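Local structure of hypothetical protein (Streptococcus pneumoniae, 2HIY) at residues T151-H154 with K155-K159; V160-Y163 with R164-I168. The protein is of unknown function, a conserved bacterial protein of the DUF1697 family built on two four-stranded antiparallel sheets. All blocks are in the same frame, centred on the assembly; numbering follows the deposited sequence. Where two conformers were deposited one is given.

Contact 1 of 2, residues T151-H154 with K155-K159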
ATOM      1  N   THR D 151      20.931   4.132   9.485  1.00 12.00           N
ATOM      2  CA  THR D 151      21.553   3.054  10.225  1.00 11.80           C
ATOM      3  C   THR D 151      21.909   1.856   9.323  1.00 13.09           C
ATOM      4  O   THR D 151      21.273   1.624   8.275  1.00 13.68           O
ATOM      5  CB  THR D 151      20.652   2.526  11.382  1.00 11.36           C
ATOM      6  OG1 THR D 151      19.417   1.992  10.873  1.00 12.57           O
ATOM      7  CG2 THR D 151      20.394   3.618  12.425  1.00 11.84           C
ATOM      8  N   ALA D 152      22.907   1.087   9.747  1.00 12.13           N
ATOM      9  CA  ALA D 152      23.227  -0.162   9.061  1.00 12.49           C
ATOM     10  C   ALA D 152      22.063  -1.127   9.156  1.00 12.98           C
ATOM     11  O   ALA D 152      21.817  -1.898   8.214  1.00 13.48           O
ATOM     12  CB  ALA D 152      24.466  -0.771   9.685  1.00 13.61           C
ATOM     13  N   TYR D 153      21.357  -1.146  10.281  1.00 12.42           N
ATOM     14  CA  TYR D 153      20.184  -2.003  10.414  1.00 12.51           C
ATOM     15  C   TYR D 153      19.213  -1.770   9.257  1.00 13.25           C
ATOM     16  O   TYR D 153      18.777  -2.735   8.583  1.00 14.38           O
ATOM     17  CB  TYR D 153      19.494  -1.726  11.757  1.00 12.41           C
ATOM     18  CG  TYR D 153      18.359  -2.663  12.059  1.00 12.46           C
ATOM     19  CD1 TYR D 153      18.614  -3.873  12.690  1.00 16.23           C
ATOM     20  CD2 TYR D 153      17.035  -2.344  11.744  1.00 13.43           C
ATOM     21  CE1 TYR D 153      17.585  -4.791  12.959  1.00 16.99           C
ATOM     22  CE2 TYR D 153      15.989  -3.256  12.000  1.00 14.36           C
ATOM     23  CZ  TYR D 153      16.279  -4.452  12.624  1.00 15.54           C
ATOM     24  OH  TYR D 153      15.226  -5.312  12.886  1.00 17.46           O
ATOM     25  N   HIS D 154      18.876  -0.517   9.021  1.00 12.32           N
ATOM     26  CA  HIS D 154      17.961  -0.193   7.942  1.00 12.74           C
ATOM     27  C   HIS D 154      18.560  -0.405   6.565  1.00 12.91           C
ATOM     28  O   HIS D 154      17.893  -0.987   5.675  1.00 13.31           O
ATOM     29  CB  HIS D 154      17.512   1.254   8.073  1.00 12.78           C
ATOM     30  CG  HIS D 154      16.675   1.700   6.929  1.00 13.15           C
ATOM     31  ND1 HIS D 154      15.413   1.177   6.710  1.00 14.57           N
ATOM     32  CD2 HIS D 154      16.925   2.566   5.924  1.00 14.11           C
ATOM     33  CE1 HIS D 154      14.922   1.725   5.608  1.00 15.20           C
ATOM     34  NE2 HIS D 154      15.807   2.579   5.120  1.00 14.76           N
ATOM     35  N   LYS D 155      19.776   0.121   6.355  1.00 13.28           N
ATOM     36  CA  LYS D 155      20.337   0.157   5.001  1.00 14.20           C
ATOM     37  C   LYS D 155      20.797  -1.170   4.498  1.00 13.49           C
ATOM     38  O   LYS D 155      20.792  -1.362   3.264  1.00 14.16           O
ATOM     39  CB  LYS D 155      21.511   1.112   4.936  1.00 15.30           C
ATOM     40  CG  LYS D 155      21.053   2.559   5.101  1.00 18.52           C
ATOM     41  CD  LYS D 155      22.238   3.503   5.166  1.00 20.45           C
ATOM     42  CE  LYS D 155      23.031   3.480   3.879  1.00 24.71           C
ATOM     43  NZ  LYS D 155      24.134   4.487   3.953  1.00 28.37           N
ATOM     44  N   TYR D 156      21.239  -2.070   5.387  1.00 13.91           N
ATOM     45  CA  TYR D 156      21.969  -3.237   4.926  1.00 14.43           C
ATOM     46  C   TYR D 156      21.394  -4.579   5.240  1.00 14.47           C
ATOM     47  O   TYR D 156      21.828  -5.542   4.629  1.00 14.72           O
ATOM     48  CB  TYR D 156      23.437  -3.234   5.409  1.00 15.89           C
ATOM     49  CG  TYR D 156      24.188  -1.958   5.146  1.00 17.62           C
ATOM     50  CD1 TYR D 156      24.173  -1.350   3.889  1.00 20.02           C
ATOM     51  CD2 TYR D 156      24.902  -1.342   6.167  1.00 19.16           C
ATOM     52  CE1 TYR D 156      24.875  -0.150   3.655  1.00 21.81           C
ATOM     53  CE2 TYR D 156      25.601  -0.157   5.942  1.00 20.58           C
ATOM     54  CZ  TYR D 156      25.568   0.430   4.692  1.00 20.75           C
ATOM     55  OH  TYR D 156      26.251   1.610   4.467  1.00 24.18           O
ATOM     56  N   LEU D 157      20.426  -4.700   6.144  0.50 14.44           N
ATOM     57  CA  LEU D 157      20.006  -6.054   6.513  0.50 15.61           C
ATOM     58  C   LEU D 157      19.317  -6.856   5.412  0.50 15.31           C
ATOM     59  O   LEU D 157      19.350  -8.091   5.419  0.50 15.19           O
ATOM     60  CB  LEU D 157      19.182  -6.077   7.794  0.50 16.76           C
ATOM     61  CG  LEU D 157      20.002  -6.024   9.084  0.50 15.78           C
ATOM     62  CD1 LEU D 157      19.058  -6.120  10.259  0.50 16.91           C
ATOM     63  CD2 LEU D 157      21.114  -7.101   9.147  0.50 18.06           C
ATOM     64  N   LEU D 158      18.674  -6.179   4.465  1.00 14.55           N
ATOM     65  CA  LEU D 158      18.119  -6.919   3.312  1.00 15.05           C
ATOM     66  C   LEU D 158      19.186  -7.411   2.351  1.00 14.01           C
ATOM     67  O   LEU D 158      18.916  -8.235   1.476  1.00 13.30           O
ATOM     68  CB  LEU D 158      17.110  -6.087   2.539  1.00 15.25           C
ATOM     69  CG  LEU D 158      15.756  -5.903   3.207  1.00 16.40           C
ATOM     70  CD1 LEU D 158      14.971  -4.888   2.375  1.00 18.59           C
ATOM     71  CD2 LEU D 158      14.964  -7.197   3.348  1.00 19.64           C
ATOM     72  N   LYS D 159      20.400  -6.885   2.484  1.00 13.49           N
ATOM     73  CA  LYS D 159      21.514  -7.292   1.638  1.00 13.97           C
ATOM     74  C   LYS D 159      22.261  -8.538   2.129  1.00 14.52           C
ATOM     75  O   LYS D 159      23.103  -9.060   1.395  1.00 16.54           O
ATOM     76  CB  LYS D 159      22.504  -6.137   1.478  1.00 14.45           C
ATOM     77  CG  LYS D 159      21.893  -4.885   0.849  1.00 14.23           C
ATOM     78  CD  LYS D 159      22.922  -3.766   0.818  1.00 15.38           C
ATOM     79  CE  LYS D 159      22.334  -2.407   0.406  1.00 16.43           C
ATOM     80  NZ  LYS D 159      21.927  -2.373  -1.019  1.00 17.51           N
TER
HETATM   81  O   HOH W   1      18.245  -3.372   4.017  1.00 18.26           O

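Contact 2 of 2, residues V160-Y163 with R164-I168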
ATOM      1  N   VAL D 160      21.999  -8.999   3.355  1.00 14.30           N
ATOM      2  CA  VAL D 160      22.834 -10.072   3.937  1.00 14.96           C
ATOM      3  C   VAL D 160      22.265 -11.456   3.625  1.00 14.93           C
ATOM      4  O   VAL D 160      21.046 -11.644   3.576  1.00 14.43           O
ATOM      5  CB  VAL D 160      23.028  -9.906   5.480  1.00 15.83           C
ATOM      6  CG1 VAL D 160      23.712  -8.542   5.827  1.00 16.97           C
ATOM      7  CG2 VAL D 160      21.718 -10.124   6.244  1.00 15.93           C
ATOM      8  N   PRO D 161      23.135 -12.441   3.394  1.00 15.34           N
ATOM      9  CA  PRO D 161      22.688 -13.794   3.124  1.00 16.31           C
ATOM     10  C   PRO D 161      21.924 -14.432   4.283  1.00 16.60           C
ATOM     11  O   PRO D 161      21.120 -15.314   4.037  1.00 17.99           O
ATOM     12  CB  PRO D 161      24.004 -14.545   2.817  1.00 17.58           C
ATOM     13  CG  PRO D 161      24.954 -13.497   2.420  1.00 18.13           C
ATOM     14  CD  PRO D 161      24.596 -12.295   3.218  1.00 15.93           C
ATOM     15  N   PHE D 162      22.138 -13.965   5.510  1.00 16.43           N
ATOM     16  CA  PHE D 162      21.521 -14.610   6.651  1.00 16.27           C
ATOM     17  C   PHE D 162      20.102 -14.136   6.940  1.00 15.47           C
ATOM     18  O   PHE D 162      19.463 -14.639   7.857  1.00 14.59           O
ATOM     19  CB  PHE D 162      22.448 -14.506   7.905  1.00 16.20           C
ATOM     20  CG  PHE D 162      22.576 -13.112   8.502  1.00 14.54           C
ATOM     21  CD1 PHE D 162      21.560 -12.563   9.277  1.00 16.57           C
ATOM     22  CD2 PHE D 162      23.772 -12.370   8.353  1.00 15.48           C
ATOM     23  CE1 PHE D 162      21.678 -11.280   9.820  1.00 17.47           C
ATOM     24  CE2 PHE D 162      23.897 -11.109   8.905  1.00 16.14           C
ATOM     25  CZ  PHE D 162      22.861 -10.561   9.663  1.00 17.11           C
ATOM     26  N   TYR D 163      19.609 -13.153   6.188  1.00 13.97           N
ATOM     27  CA  TYR D 163      18.358 -12.543   6.540  1.00 13.15           C
ATOM     28  C   TYR D 163      17.183 -13.491   6.742  1.00 13.78           C
ATOM     29  O   TYR D 163      16.416 -13.330   7.713  1.00 14.89           O
ATOM     30  CB  TYR D 163      17.998 -11.509   5.471  1.00 14.32           C
ATOM     31  CG  TYR D 163      16.781 -10.700   5.812  1.00 15.68           C
ATOM     32  CD1 TYR D 163      16.876  -9.655   6.726  1.00 16.81           C
ATOM     33  CD2 TYR D 163      15.522 -10.992   5.258  1.00 15.67           C
ATOM     34  CE1 TYR D 163      15.766  -8.906   7.081  1.00 19.77           C
ATOM     35  CE2 TYR D 163      14.393 -10.214   5.599  1.00 17.83           C
ATOM     36  CZ  TYR D 163      14.553  -9.180   6.520  1.00 17.97           C
ATOM     37  OH  TYR D 163      13.470  -8.396   6.883  1.00 23.21           O
ATOM     38  N   ARG D 164      17.025 -14.460   5.846  1.00 13.54           N
ATOM     39  CA  ARG D 164      15.891 -15.384   5.947  1.00 14.70           C
ATOM     40  C   ARG D 164      16.152 -16.478   6.970  1.00 15.06           C
ATOM     41  O   ARG D 164      15.322 -17.385   7.142  1.00 15.67           O
ATOM     42  CB  ARG D 164      15.571 -15.985   4.582  1.00 15.29           C
ATOM     43  CG  ARG D 164      14.984 -14.950   3.602  1.00 16.62           C
ATOM     44  CD  ARG D 164      14.813 -15.503   2.161  1.00 17.49           C
ATOM     45  NE  ARG D 164      14.316 -16.874   2.125  1.00 21.84           N
ATOM     46  CZ  ARG D 164      13.036 -17.215   2.114  1.00 26.29           C
ATOM     47  NH1 ARG D 164      12.091 -16.278   2.104  1.00 27.69           N
ATOM     48  NH2 ARG D 164      12.706 -18.509   2.101  1.00 26.09           N
ATOM     49  N   HIS D 165      17.299 -16.409   7.654  1.00 13.54           N
ATOM     50  CA  HIS D 165      17.718 -17.421   8.635  1.00 14.19           C
ATOM     51  C   HIS D 165      17.890 -16.819  10.009  1.00 13.32           C
ATOM     52  O   HIS D 165      18.613 -17.379  10.849  1.00 14.24           O
ATOM     53  CB  HIS D 165      18.968 -18.126   8.139  1.00 14.12           C
ATOM     54  CG  HIS D 165      18.722 -18.828   6.857  1.00 17.37           C
ATOM     55  ND1 HIS D 165      18.973 -18.260   5.628  1.00 22.22           N
ATOM     56  CD2 HIS D 165      18.128 -20.014   6.622  1.00 19.76           C
ATOM     57  CE1 HIS D 165      18.579 -19.097   4.683  1.00 20.13           C
ATOM     58  NE2 HIS D 165      18.078 -20.173   5.258  1.00 24.75           N
ATOM     59  N   ILE D 166      17.263 -15.672  10.229  1.00 13.08           N
ATOM     60  CA  ILE D 166      17.117 -15.131  11.576  1.00 13.88           C
ATOM     61  C   ILE D 166      15.658 -14.812  11.786  1.00 13.84           C
ATOM     62  O   ILE D 166      14.927 -14.626  10.804  1.00 15.06           O
ATOM     63  CB  ILE D 166      17.957 -13.865  11.820  1.00 15.48           C
ATOM     64  CG1 ILE D 166      17.669 -12.828  10.743  1.00 16.42           C
ATOM     65  CG2 ILE D 166      19.433 -14.221  11.941  1.00 18.29           C
ATOM     66  CD1 ILE D 166      18.218 -11.456  11.001  1.00 21.69           C
ATOM     67  N   THR D 167      15.245 -14.732  13.037  1.00 13.13           N
ATOM     68  CA  THR D 167      13.867 -14.420  13.333  1.00 13.75           C
ATOM     69  C   THR D 167      13.863 -13.127  14.136  1.00 13.68           C
ATOM     70  O   THR D 167      14.301 -13.105  15.282  1.00 14.36           O
ATOM     71  CB  THR D 167      13.224 -15.556  14.151  1.00 14.83           C
ATOM     72  OG1 THR D 167      13.569 -16.826  13.545  1.00 17.38           O
ATOM     73  CG2 THR D 167      11.743 -15.367  14.199  1.00 17.06           C
ATOM     74  N   ILE D 168      13.349 -12.067  13.534  1.00 13.28           N
ATOM     75  CA  ILE D 168      13.469 -10.750  14.155  1.00 13.69           C
ATOM     76  C   ILE D 168      12.223 -10.479  14.974  1.00 13.99           C
ATOM     77  O   ILE D 168      11.090 -10.635  14.490  1.00 14.58           O
ATOM     78  CB  ILE D 168      13.632  -9.676  13.097  1.00 14.82           C
ATOM     79  CG1 ILE D 168      14.889  -9.963  12.278  1.00 15.69           C
ATOM     80  CG2 ILE D 168      13.676  -8.276  13.779  1.00 16.09           C
ATOM     81  CD1 ILE D 168      15.157  -8.949  11.140  1.00 20.12           C
TER
HETATM   82  O   HOH W   2      18.503 -14.779   3.383  1.00 15.01           O
HETATM   83  O   HOH W   3      14.011 -12.651   8.849  1.00 24.27           O

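Contact 1 of 2, residues T151-H154 with K155-K159
Lys155 N donates to Thr151 O over 2.9 Å and Tyr156 N to Ala152 O, two regular bonds of the short helix that begins at Ala152. The first is nearly straight, 164° at the hydrogen, and the second is more bent. Before the helix, Thr151 is the N-cap: with chi1 at 62° its OG1 turns back over the first turn and accepts from His154 N at 3.2 Å, while the same hydroxyl is hydrogen-bonded to Tyr148 O. The two preceding helix amides, Ala152 N and Tyr153 N, go to the carboxylate oxygens of Glu129, so the opening turn has a partner for each N-H. Further along, water 1 donates to His154 O and accepts from Leu158 N, each at 2.9 Å; His154 O also meets a bound glycerol. Two apolar pairs pack one turn apart. In one of its two conformers Leu157 puts CD1 over one face of the Tyr153 ring, and the ring takes a cation-pi contact from Lys142. Ala152 CB touches Tyr156 CD2 at 3.6 Å. Lys155 CB, from the neighbouring residue, lies above a face of the Tyr156 ring, toward its rim. A carboxylate beside the amides of the first turn would be favoured by the helix dipole, and Glu129 is thus probably held as an anion that anchors the helix start.

Contact 2 of 2, residues V160-Y163 with R164-I168
Phe162 has its CG between the backbone N and the carbonyl carbon (chi1 70°), and Ile166 places CG1 likewise (chi1 53°); these turns bring the aromatic edge to the aliphatic branch. Ile166 CD1 lies in the plane of the ring, 3.7 Å from Phe162 CE1, and CG2 comes alongside Phe162 CD1. Val160 CG2 stands over the centre of one face of the same ring, 3.4 Å above its plane, and the ring also packs on Val117, Thr120 and Val121 of helix 114-122. The chain here makes a type I beta turn from Val160 to Tyr163, closed by a weak bond from Tyr163 N to Val160 O, and then a further tight bend in which His165 N donates to Phe162 O at 2.8 Å. That donor stands well above the carbonyl plane. Through these consecutive turns the loop enters edge strand 166-170 of an antiparallel sheet, where Thr167 pairs with Phe107. Two waters bind backbone groups along the bend: water 2 donates to Pro161 O and accepts from Arg164 N at 2.9 Å, and water 3, over one face of the Tyr163 ring toward its rim, donates to both Tyr163 O, at 2.7 Å, and Ile166 O. Ile168 CD1 meets Tyr163 CE1 loosely, 4.1 Å away, the two side chains crossing at about a right angle. Tyr163 OH is hydrogen-bonded to a glycerol.

Overall arrangement
Along the chain the two contacts stand in series, neither nesting in nor crossing the other. Contact 1 lies within the short helix that begins at Ala152 and the residues that follow it, soon after strand 137-142; contact 2 follows at once, closing the turns that lead into strand 166-170, on the far edge of the sheet from strand 129-133. Their centres are about 12 Å apart, and side chains bridge them: Leu158 CD2 packs on Tyr163 CZ at 3.8 Å, and Tyr153 OH nears Ile168 CG2. The pair thus joins the helix to the sheet and helix 114-122. Both also face a second subunit, whose Asn33 ND2 is hydrogen-bonded to Leu158 O and Val160 O.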